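AbiEi antitoxin C-terminal domain-containing protein (Mycobacterium tuberculosis, PDB 1ZEL) is of unknown cellular function but probably binds DNA through a winged-helix domain and is related to AbiEi-type antitoxins. Local coordinates at residues R221-S224 with S229-Q232; V188-R193 with S235-S240. All blocks are in the same frame, centred on the assembly; numbering follows the deposited sequence.

Contact 1: residues R221-S224 with S229-Q232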
loop_
_atom_site.group_PDB
_atom_site.type_symbol
_atom_site.label_atom_id
_atom_site.label_comp_id
_atom_site.label_asym_id
_atom_site.label_seq_id
_atom_site.Cartn_x
_atom_site.Cartn_y
_atom_site.Cartn_z
ATOM N N ARG A 221 0.702 20.194 -7.241
ATOM C CA ARG A 221 1.192 20.454 -5.884
ATOM C C ARG A 221 2.025 19.256 -5.412
ATOM O O ARG A 221 3.020 19.416 -4.718
ATOM C CB ARG A 221 0.038 20.745 -4.934
ATOM C CG ARG A 221 -0.658 22.087 -5.219
ATOM C CD ARG A 221 -1.759 22.318 -4.198
ATOM N NE ARG A 221 -1.232 22.326 -2.832
ATOM C CZ ARG A 221 -1.884 21.855 -1.771
ATOM N NH1 ARG A 221 -3.094 21.329 -1.914
ATOM N NH2 ARG A 221 -1.316 21.896 -0.571
ATOM N N LEU A 222 1.626 18.066 -5.827
ATOM C CA LEU A 222 2.390 16.843 -5.523
ATOM C C LEU A 222 3.696 16.708 -6.325
ATOM O O LEU A 222 4.620 16.046 -5.873
ATOM C CB LEU A 222 1.521 15.616 -5.712
ATOM C CG LEU A 222 0.442 15.423 -4.628
ATOM C CD1 LEU A 222 -0.576 14.445 -5.079
ATOM C CD2 LEU A 222 1.052 14.911 -3.354
ATOM N N LEU A 223 3.759 17.322 -7.507
ATOM C CA LEU A 223 5.005 17.383 -8.292
ATOM C C LEU A 223 5.949 18.479 -7.828
ATOM O O LEU A 223 7.145 18.457 -8.137
ATOM C CB LEU A 223 4.684 17.595 -9.777
ATOM C CG LEU A 223 4.161 16.382 -10.499
ATOM C CD1 LEU A 223 3.384 16.851 -11.721
ATOM C CD2 LEU A 223 5.322 15.427 -10.851
ATOM N N SER A 224 5.430 19.452 -7.085
ATOM C CA SER A 224 6.261 20.565 -6.652
ATOM C C SER A 224 7.452 20.089 -5.830
ATOM O O SER A 224 7.290 19.590 -4.722
ATOM C CB SER A 224 5.438 21.608 -5.888
ATOM O OG SER A 224 6.292 22.662 -5.450
ATOM N N SER A 229 12.278 15.586 -14.527
ATOM C CA SER A 229 11.925 14.303 -15.131
ATOM C C SER A 229 10.580 13.755 -14.667
ATOM O O SER A 229 9.862 13.144 -15.457
ATOM C CB SER A 229 13.034 13.270 -14.899
ATOM O OG SER A 229 13.291 13.116 -13.526
ATOM N N ALA A 230 10.246 13.965 -13.392
ATOM C CA ALA A 230 8.945 13.532 -12.848
ATOM C C ALA A 230 7.801 14.255 -13.526
ATOM O O ALA A 230 6.795 13.638 -13.868
ATOM C CB ALA A 230 8.889 13.747 -11.329
ATOM N N TRP A 231 7.981 15.567 -13.740
ATOM C CA TRP A 231 7.009 16.392 -14.427
ATOM C C TRP A 231 6.822 15.915 -15.856
ATOM O O TRP A 231 5.688 15.775 -16.332
ATOM C CB TRP A 231 7.484 17.851 -14.442
ATOM C CG TRP A 231 7.371 18.544 -13.130
ATOM C CD1 TRP A 231 8.230 18.450 -12.075
ATOM C CD2 TRP A 231 6.346 19.480 -12.748
ATOM N NE1 TRP A 231 7.801 19.277 -11.046
ATOM C CE2 TRP A 231 6.649 19.917 -11.437
ATOM C CE3 TRP A 231 5.208 19.993 -13.396
ATOM C CZ2 TRP A 231 5.843 20.848 -10.751
ATOM C CZ3 TRP A 231 4.397 20.907 -12.716
ATOM C CH2 TRP A 231 4.714 21.314 -11.397
ATOM N N GLN A 232 7.937 15.645 -16.534
ATOM C CA GLN A 232 7.892 15.117 -17.914
ATOM C C GLN A 232 7.120 13.812 -17.975
ATOM O O GLN A 232 6.201 13.657 -18.798
ATOM C CB GLN A 232 9.308 14.935 -18.478
ATOM C CG GLN A 232 10.050 16.257 -18.667
ATOM C CD GLN A 232 11.534 16.048 -18.845
ATOM O OE1 GLN A 232 12.283 16.124 -17.885
ATOM N NE2 GLN A 232 11.965 15.766 -20.071
#
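Leu223 lays its side chain across the indole of Trp231. Its CB sits over one face, 3.7 Å from the centroid of the six-membered ring and 23° off the normal, a CH-pi contact displaced toward the rim; the closest ring atom is Trp231 CE2, 3.5 Å from Leu223 CB. The two methyls then part: CD1 nears the CD2-CE3 side of the same six-membered ring, 4.0 Å from Trp231 CE3, whereas Leu223 CD2 packs on Ala230, 4.0 Å from its CB and slightly closer to its carbonyl. Trp231 swings its ring over to Leu223 by setting CG beside its backbone N and anti to its carbonyl carbon (chi1 -74°). Ser224, where the chain leaves helical geometry, adds a marginal touch, its N 3.9 Å from Trp231 CZ2.

Further out, Leu250 of helix 244-251 packs on both Leu223 and Trp231, and Leu251 also touches the indole. Helix 183-192 contributes Val188 against Leu223 and Thr192 against Ala230. Together these residues join the last turn of helix 216-223 to the first turn of helix 228-240, two successive helices packed against each other across a short connection in the AbiEi C-terminal domain.

Contact 2: residues V188-R193 with S235-S240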
loop_
_atom_site.group_PDB
_atom_site.type_symbol
_atom_site.label_atom_id
_atom_site.label_comp_id
_atom_site.label_asym_id
_atom_site.label_seq_id
_atom_site.Cartn_x
_atom_site.Cartn_y
_atom_site.Cartn_z
ATOM N N VAL A 188 1.916 10.555 -9.448
ATOM C CA VAL A 188 3.189 11.245 -9.207
ATOM C C VAL A 188 4.262 10.264 -8.723
ATOM O O VAL A 188 5.425 10.368 -9.106
ATOM C CB VAL A 188 3.036 12.435 -8.265
ATOM C CG1 VAL A 188 4.405 13.009 -7.918
ATOM C CG2 VAL A 188 2.147 13.512 -8.954
ATOM N N GLN A 189 3.860 9.293 -7.919
ATOM C CA GLN A 189 4.809 8.301 -7.426
ATOM C C GLN A 189 5.437 7.553 -8.590
ATOM O O GLN A 189 6.658 7.440 -8.690
ATOM C CB GLN A 189 4.118 7.287 -6.510
ATOM C CG GLN A 189 5.098 6.219 -5.990
ATOM C CD GLN A 189 4.416 4.945 -5.577
ATOM O OE1 GLN A 189 3.304 4.968 -5.075
ATOM N NE2 GLN A 189 5.091 3.816 -5.769
ATOM N N ILE A 190 4.593 7.027 -9.473
ATOM C CA ILE A 190 5.109 6.158 -10.520
ATOM C C ILE A 190 5.829 6.965 -11.638
ATOM O O ILE A 190 6.692 6.429 -12.333
ATOM C CB ILE A 190 3.977 5.263 -11.053
ATOM C CG1 ILE A 190 2.934 6.095 -11.787
ATOM C CG2 ILE A 190 3.260 4.570 -9.869
ATOM C CD1 ILE A 190 1.839 5.231 -12.450
ATOM N N ALA A 191 5.472 8.238 -11.808
ATOM C CA ALA A 191 6.230 9.126 -12.718
ATOM C C ALA A 191 7.594 9.482 -12.106
ATOM O O ALA A 191 8.624 9.499 -12.801
ATOM C CB ALA A 191 5.428 10.410 -13.004
ATOM N N THR A 192 7.606 9.763 -10.810
ATOM C CA THR A 192 8.847 10.159 -10.135
ATOM C C THR A 192 9.839 9.012 -10.089
ATOM O O THR A 192 11.048 9.208 -10.382
ATOM C CB THR A 192 8.571 10.697 -8.705
ATOM O OG1 THR A 192 7.737 11.850 -8.795
ATOM C CG2 THR A 192 9.867 11.067 -7.972
ATOM N N ARG A 193 9.338 7.827 -9.732
ATOM C CA ARG A 193 10.192 6.650 -9.578
ATOM C C ARG A 193 9.503 5.439 -10.203
ATOM O O ARG A 193 8.915 4.653 -9.493
ATOM C CB ARG A 193 10.467 6.389 -8.089
ATOM C CG ARG A 193 11.504 7.370 -7.490
ATOM C CD ARG A 193 11.652 7.209 -6.008
ATOM N NE ARG A 193 12.068 8.463 -5.393
ATOM C CZ ARG A 193 12.486 8.583 -4.137
ATOM N NH1 ARG A 193 12.571 7.511 -3.357
ATOM N NH2 ARG A 193 12.827 9.775 -3.667
ATOM N N SER A 235 3.356 14.220 -17.068
ATOM C CA SER A 235 2.642 14.870 -18.155
ATOM C C SER A 235 2.417 13.917 -19.317
ATOM O O SER A 235 1.337 13.916 -19.931
ATOM C CB SER A 235 3.358 16.138 -18.609
ATOM O OG SER A 235 3.512 17.008 -17.513
ATOM N N TYR A 236 3.428 13.098 -19.608
ATOM C CA TYR A 236 3.306 12.039 -20.605
ATOM C C TYR A 236 2.253 10.974 -20.237
ATOM O O TYR A 236 1.579 10.428 -21.116
ATOM C CB TYR A 236 4.662 11.354 -20.782
ATOM C CG TYR A 236 4.648 10.277 -21.831
ATOM C CD1 TYR A 236 4.506 10.597 -23.176
ATOM C CD2 TYR A 236 4.797 8.935 -21.484
ATOM C CE1 TYR A 236 4.503 9.613 -24.160
ATOM C CE2 TYR A 236 4.788 7.941 -22.467
ATOM C CZ TYR A 236 4.637 8.287 -23.795
ATOM O OH TYR A 236 4.640 7.305 -24.763
ATOM N N LEU A 237 2.131 10.658 -18.949
ATOM C CA LEU A 237 1.034 9.774 -18.487
ATOM C C LEU A 237 -0.347 10.391 -18.764
ATOM O O LEU A 237 -1.268 9.702 -19.236
ATOM C CB LEU A 237 1.216 9.389 -16.991
ATOM C CG LEU A 237 2.385 8.409 -16.695
ATOM C CD1 LEU A 237 2.560 8.225 -15.185
ATOM C CD2 LEU A 237 2.219 7.034 -17.371
ATOM N N LEU A 238 -0.492 11.697 -18.548
ATOM C CA LEU A 238 -1.753 12.348 -18.915
ATOM C C LEU A 238 -2.044 12.168 -20.393
ATOM O O LEU A 238 -3.170 11.852 -20.762
ATOM C CB LEU A 238 -1.776 13.830 -18.547
ATOM C CG LEU A 238 -1.770 14.192 -17.054
ATOM C CD1 LEU A 238 -2.045 15.670 -16.831
ATOM C CD2 LEU A 238 -2.763 13.365 -16.283
ATOM N N ASP A 239 -1.012 12.384 -21.215
ATOM C CA ASP A 239 -1.094 12.259 -22.668
ATOM C C ASP A 239 -1.515 10.839 -23.028
ATOM O O ASP A 239 -2.473 10.630 -23.772
ATOM C CB ASP A 239 0.285 12.609 -23.273
ATOM C CG ASP A 239 0.232 12.862 -24.779
ATOM O OD1 ASP A 239 0.022 11.901 -25.516
ATOM O OD2 ASP A 239 0.397 14.030 -25.208
ATOM N N SER A 240 -0.801 9.869 -22.462
ATOM C CA SER A 240 -1.075 8.450 -22.653
ATOM C C SER A 240 -2.477 8.013 -22.194
ATOM O O SER A 240 -3.045 7.065 -22.756
ATOM C CB SER A 240 0.001 7.629 -21.929
ATOM O OG SER A 240 1.288 7.979 -22.447
#
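Leu237 meets Ile190 and Ala191 through aliphatic carbon alone; the aromatic ring of segment 235-240, that of Tyr236, takes no part in the contact with 188-193. Over one of its faces lies Ser240 OG, 3.5 Å above the plane and offset toward the rim, while its hydroxyl bonds to Asp285.

A single methyl, Leu237 CD1, does the touching. It meets the CG1-CD1 branch of Ile190, 4.0 Å from Ile190 CG1, the two side chains crossing at a slant; its third neighbour is Ala191 CB at 4.2 Å. The CB of Ile190 leaves the backbone to the side of Leu237, not straight at it, and CG1, set between the backbone N and the carbonyl carbon (chi1 67°), brings the longer branch nearer.

Hydroxyls within the helices turn back on their own backbones. Thr192 OG1 donates to Val188 O at 2.8 Å and Ser240 OG to Tyr236 O, each from the carbonyl face opposite the residue's own N-H; Ser235 OG bonds to Trp231 O. Between segments 188-193 and 235-240 cohesion comes from shape and hydrophobic burial, without directional bonding, but Arg233, one turn before Leu237, donates to Ala191 O, so a polar link also ties the helices.

Overall arrangement
Both contacts are buried, although Ser224 gives contact 1 an exposed fringe that contact 2 lacks. They share helix 228-240: its first turn packs on helix 216-223, its last turns on helix 183-192. In sequence contact 1 is nested inside the long loop that contact 2 closes, and in space their centres are about 8 Å apart. They also touch directly, Val188 packing on Leu222 and Ala230 on Ala191, so the three helices pack mutually. Chemistry separates them: an aromatic face dominates the contact between neighbouring helices, which buries about twice the area, whereas contact 2 is small and aliphatic between its two segments, with Arg233 adding a polar link nearby.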